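Local coordinates for DNA-3-methyladenine glycosidase II, putative (Deinococcus radiodurans, PDB 2YG9), which belongs to the HhH-GPD superfamily of base excision DNA repair proteins and is built almost wholly from helices and loops, at residues V66-V69 with A70-L74; G176-A179 with L180-V184. One frame throughout, in Å; residues are numbered along the deposited sequence.

Contact 1 and contact 2 are both local, each joining residues a turn or so apart, and they treat opposite ends of two helices. Residues 66-74 cover the last turn and a half of helix 61-71 and the beta turn after it; residues 176-184 cover the start of helix 178-187. Their centres lie about 21 Å apart and they do not touch. Both are partly buried: Val66, Val69 and Ala70 are buried at contact 1, Asp177 and Leu180 at contact 2, while Leu178 and Gln182 are exposed. At contact 1 the bonds across the segments are all between backbone atoms, and a lysine donates to two carbonyls near the helix end. At contact 2 a buried aspartate caps the amide of Leu180, with two tryptophans holding its carboxylate.

Contact 1. Residues V66-V69 with A70-L74; sequences VRSV and AGQQL
The C-terminal turn of helix 61-71 unwinds here into a type II beta turn, and the backbone bonds from Ala70, Gly71 and Gln72 back to Val66-Val69 record the change. Ala70 N donates to Val66 O at 2.9 Å, almost straight, and Gly71 N to Arg67 O at 3.0 Å, both in alpha-helical register. The next donor, Gln72 N, bonds to Val69 O, three residues back, at 3.3 Å and from well above the carbonyl plane. The turn from Gly71 to Leu74 is then closed by Leu74 N on Gly71 O. Gln72 CG stands anti to its carbonyl carbon (chi1 -81°), which lays this methylene 3.3 Å from Ser68 O, while the extended chain carries the amide onward to a weak hydrogen bond from NE2 to Thr158 OG1. In this all-helical HhH-GPD protein, small and branched apolar residues suit the inner face: Ala70 CB sits 3.3 Å from Val66 O and also meets Leu86 of helix 76-87, and Val69 packs on Thr118 and Val119. Arg67 points from the helix to Gln80, whose OE1 accepts from NH1. Lys115 NZ donates to the carbonyl oxygens of Ala70 and Gln72, placing a positive charge at the helix end, where it would probably be favoured by the dipole.

Contact 2. Residues G176-A179 with L180-V184; sequences GDLA and LRQGV
Three bonds of the alpha-helical pattern start helix 178-187, from Arg181 N to Asp177 O, from Gln182 N to Leu178 O and from Gly183 N to Ala179 O, the last at 3.0 Å. Asp177 is the N-cap: OD1 accepts from Leu180 N at 2.9 Å, through the anti lone pair, with an N-H...O angle of 155°. With CG anti to the backbone N (chi1 -173°), CG lies beside the carbonyl carbon, which brings OD1 to the amide of Leu180. A short acceptor side chain suits this place, since it can reach a backbone amide of the first turn without its own chain crowding it. The carboxylate is buried but well provided for: OD1 also accepts from Trp212 NE1 and OD2 from Trp157 NE1, so partners on both oxygens fix its rotation. This cap opens one helix of the HhH-GPD fold. Leu180 crosses the aspartate at about a right angle, with CD1 3.7 Å from Asp177 CB, and continues inward onto Phe173 and Leu211. On the exposed side, Leu178 and Gln182 lie one turn apart. Gln182 NE2 approaches Leu178 CD1 to 3.6 Å, and Gln182 CG lies 3.2 Å from Leu178 O, so the aliphatic part of the glutamine covers that carbonyl. Arg181 CG lies 3.3 Å from Asp177 O; beyond it the bent chain brings NH1 to Ser175 O and sets the guanidinium in a cation-pi contact with Trp193.

Contact 1. Residues V66-V69 with A70-L74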
loop_
_atom_site.group_PDB
_atom_site.type_symbol
_atom_site.label_atom_id
_atom_site.label_comp_id
_atom_site.label_asym_id
_atom_site.label_seq_id
_atom_site.Cartn_x
_atom_site.Cartn_y
_atom_site.Cartn_z
ATOM N N VAL A 66 9.340 5.191 -3.461
ATOM C CA VAL A 66 10.197 6.177 -2.808
ATOM C C VAL A 66 9.342 7.163 -2.021
ATOM O O VAL A 66 9.662 7.456 -0.886
ATOM C CB VAL A 66 11.117 6.924 -3.824
ATOM C CG1 VAL A 66 11.737 8.163 -3.165
ATOM C CG2 VAL A 66 12.179 5.980 -4.369
ATOM N N ARG A 67 8.206 7.589 -2.597
ATOM C CA ARG A 67 7.264 8.470 -1.866
ATOM C C ARG A 67 6.795 7.827 -0.556
ATOM O O ARG A 67 6.790 8.469 0.473
ATOM C CB ARG A 67 6.021 8.820 -2.702
ATOM C CG ARG A 67 5.216 9.981 -2.100
ATOM C CD ARG A 67 3.891 10.161 -2.781
ATOM N NE ARG A 67 4.006 10.882 -4.049
ATOM C CZ ARG A 67 3.985 12.215 -4.181
ATOM N NH1 ARG A 67 3.903 13.034 -3.125
ATOM N NH2 ARG A 67 4.078 12.749 -5.398
ATOM N N SER A 68 6.412 6.562 -0.636
ATOM C CA SER A 68 5.890 5.830 0.517
ATOM C C SER A 68 6.944 5.790 1.642
ATOM O O SER A 68 6.674 6.171 2.798
ATOM C CB SER A 68 5.475 4.416 0.075
ATOM O OG SER A 68 5.339 3.546 1.194
ATOM N N VAL A 69 8.152 5.373 1.269
ATOM C CA VAL A 69 9.256 5.233 2.196
ATOM C C VAL A 69 9.582 6.575 2.859
ATOM O O VAL A 69 9.655 6.686 4.085
ATOM C CB VAL A 69 10.506 4.666 1.471
ATOM C CG1 VAL A 69 11.748 4.746 2.341
ATOM C CG2 VAL A 69 10.234 3.238 1.023
ATOM N N ALA A 70 9.780 7.581 2.030
ATOM C CA ALA A 70 10.105 8.926 2.492
ATOM C C ALA A 70 9.073 9.515 3.427
ATOM O O ALA A 70 9.440 10.178 4.385
ATOM C CB ALA A 70 10.317 9.846 1.322
ATOM N N GLY A 71 7.794 9.270 3.154
ATOM C CA GLY A 71 6.720 9.798 3.959
ATOM C C GLY A 71 6.424 9.114 5.288
ATOM O O GLY A 71 5.659 9.652 6.052
ATOM N N GLN A 72 7.008 7.937 5.548
ATOM C CA GLN A 72 6.658 7.119 6.720
ATOM C C GLN A 72 6.903 7.850 8.036
ATOM O O GLN A 72 7.946 8.445 8.225
ATOM C CB GLN A 72 7.392 5.756 6.696
ATOM C CG GLN A 72 6.709 4.729 5.803
ATOM C CD GLN A 72 7.504 3.419 5.597
ATOM O OE1 GLN A 72 8.665 3.305 5.986
ATOM N NE2 GLN A 72 6.853 2.423 4.991
ATOM N N GLN A 73 5.889 7.832 8.920
ATOM C CA GLN A 73 5.908 8.550 10.223
ATOM C C GLN A 73 5.844 10.079 10.152
ATOM O O GLN A 73 5.854 10.724 11.193
ATOM C CB GLN A 73 7.141 8.169 11.052
ATOM C CG GLN A 73 7.111 6.764 11.628
ATOM C CD GLN A 73 7.339 5.699 10.606
ATOM O OE1 GLN A 73 8.376 5.696 9.900
ATOM N NE2 GLN A 73 6.387 4.756 10.514
ATOM N N LEU A 74 5.760 10.661 8.957
ATOM C CA LEU A 74 5.711 12.115 8.815
ATOM C C LEU A 74 4.279 12.600 8.659
ATOM O O LEU A 74 3.408 11.840 8.250
ATOM C CB LEU A 74 6.467 12.551 7.560
ATOM C CG LEU A 74 7.892 12.054 7.368
ATOM C CD1 LEU A 74 8.534 12.891 6.256
ATOM C CD2 LEU A 74 8.678 12.131 8.658
#

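Contact 2. Residues G176-A179 with L180-V184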
loop_
_atom_site.group_PDB
_atom_site.type_symbol
_atom_site.label_atom_id
_atom_site.label_comp_id
_atom_site.label_asym_id
_atom_site.label_seq_id
_atom_site.Cartn_x
_atom_site.Cartn_y
_atom_site.Cartn_z
ATOM N N GLY A 176 -0.707 -8.180 8.925
ATOM C CA GLY A 176 0.118 -7.386 9.849
ATOM C C GLY A 176 -0.275 -5.934 10.058
ATOM O O GLY A 176 0.403 -5.221 10.758
ATOM N N ASP A 177 -1.372 -5.488 9.466
ATOM C CA ASP A 177 -1.877 -4.146 9.701
ATOM C C ASP A 177 -2.718 -4.234 10.962
ATOM O O ASP A 177 -3.703 -4.970 11.013
ATOM C CB ASP A 177 -2.734 -3.645 8.541
ATOM C CG ASP A 177 -3.123 -2.196 8.684
ATOM O OD1 ASP A 177 -4.124 -1.898 9.374
ATOM O OD2 ASP A 177 -2.441 -1.333 8.084
ATOM N N LEU A 178 -2.290 -3.505 11.992
ATOM C CA LEU A 178 -2.958 -3.537 13.290
ATOM C C LEU A 178 -4.381 -3.060 13.197
ATOM O O LEU A 178 -5.227 -3.632 13.816
ATOM C CB LEU A 178 -2.173 -2.697 14.331
ATOM C CG LEU A 178 -2.680 -2.631 15.787
ATOM C CD1 LEU A 178 -2.684 -3.959 16.525
ATOM C CD2 LEU A 178 -1.849 -1.600 16.576
ATOM N N ALA A 179 -4.662 -2.026 12.406
ATOM C CA ALA A 179 -5.998 -1.504 12.334
ATOM C C ALA A 179 -6.950 -2.471 11.625
ATOM O O ALA A 179 -8.074 -2.638 12.038
ATOM C CB ALA A 179 -6.005 -0.105 11.674
ATOM N N LEU A 180 -6.483 -3.158 10.595
ATOM C CA LEU A 180 -7.301 -4.166 9.937
ATOM C C LEU A 180 -7.606 -5.315 10.931
ATOM O O LEU A 180 -8.753 -5.737 11.094
ATOM C CB LEU A 180 -6.599 -4.710 8.707
ATOM C CG LEU A 180 -6.412 -3.758 7.532
ATOM C CD1 LEU A 180 -5.702 -4.513 6.429
ATOM C CD2 LEU A 180 -7.777 -3.110 7.029
ATOM N N ARG A 181 -6.580 -5.799 11.614
ATOM C CA ARG A 181 -6.762 -6.894 12.541
ATOM C C ARG A 181 -7.666 -6.532 13.735
ATOM O O ARG A 181 -8.435 -7.381 14.214
ATOM C CB ARG A 181 -5.392 -7.412 13.010
ATOM C CG ARG A 181 -4.561 -8.019 11.876
ATOM C CD ARG A 181 -5.160 -9.320 11.336
ATOM N NE ARG A 181 -5.204 -10.348 12.377
ATOM C CZ ARG A 181 -4.186 -11.144 12.725
ATOM N NH1 ARG A 181 -3.007 -11.077 12.136
ATOM N NH2 ARG A 181 -4.356 -12.019 13.702
ATOM N N GLN A 182 -7.562 -5.303 14.218
ATOM C CA GLN A 182 -8.421 -4.792 15.328
ATOM C C GLN A 182 -9.869 -4.686 14.905
ATOM O O GLN A 182 -10.758 -5.037 15.691
ATOM C CB GLN A 182 -7.935 -3.434 15.835
ATOM C CG GLN A 182 -6.667 -3.556 16.723
ATOM C CD GLN A 182 -6.114 -2.186 17.124
ATOM O OE1 GLN A 182 -6.350 -1.153 16.455
ATOM N NE2 GLN A 182 -5.359 -2.174 18.211
ATOM N N GLY A 183 -10.064 -4.291 13.632
ATOM C CA GLY A 183 -11.359 -4.246 12.986
ATOM C C GLY A 183 -12.013 -5.608 12.812
ATOM O O GLY A 183 -13.218 -5.746 13.035
ATOM N N VAL A 184 -11.235 -6.609 12.388
ATOM C CA VAL A 184 -11.786 -7.953 12.234
ATOM C C VAL A 184 -12.102 -8.551 13.600
ATOM O O VAL A 184 -13.118 -9.214 13.761
ATOM C CB VAL A 184 -10.878 -8.862 11.383
ATOM C CG1 VAL A 184 -11.384 -10.304 11.437
ATOM C CG2 VAL A 184 -10.743 -8.295 9.932
#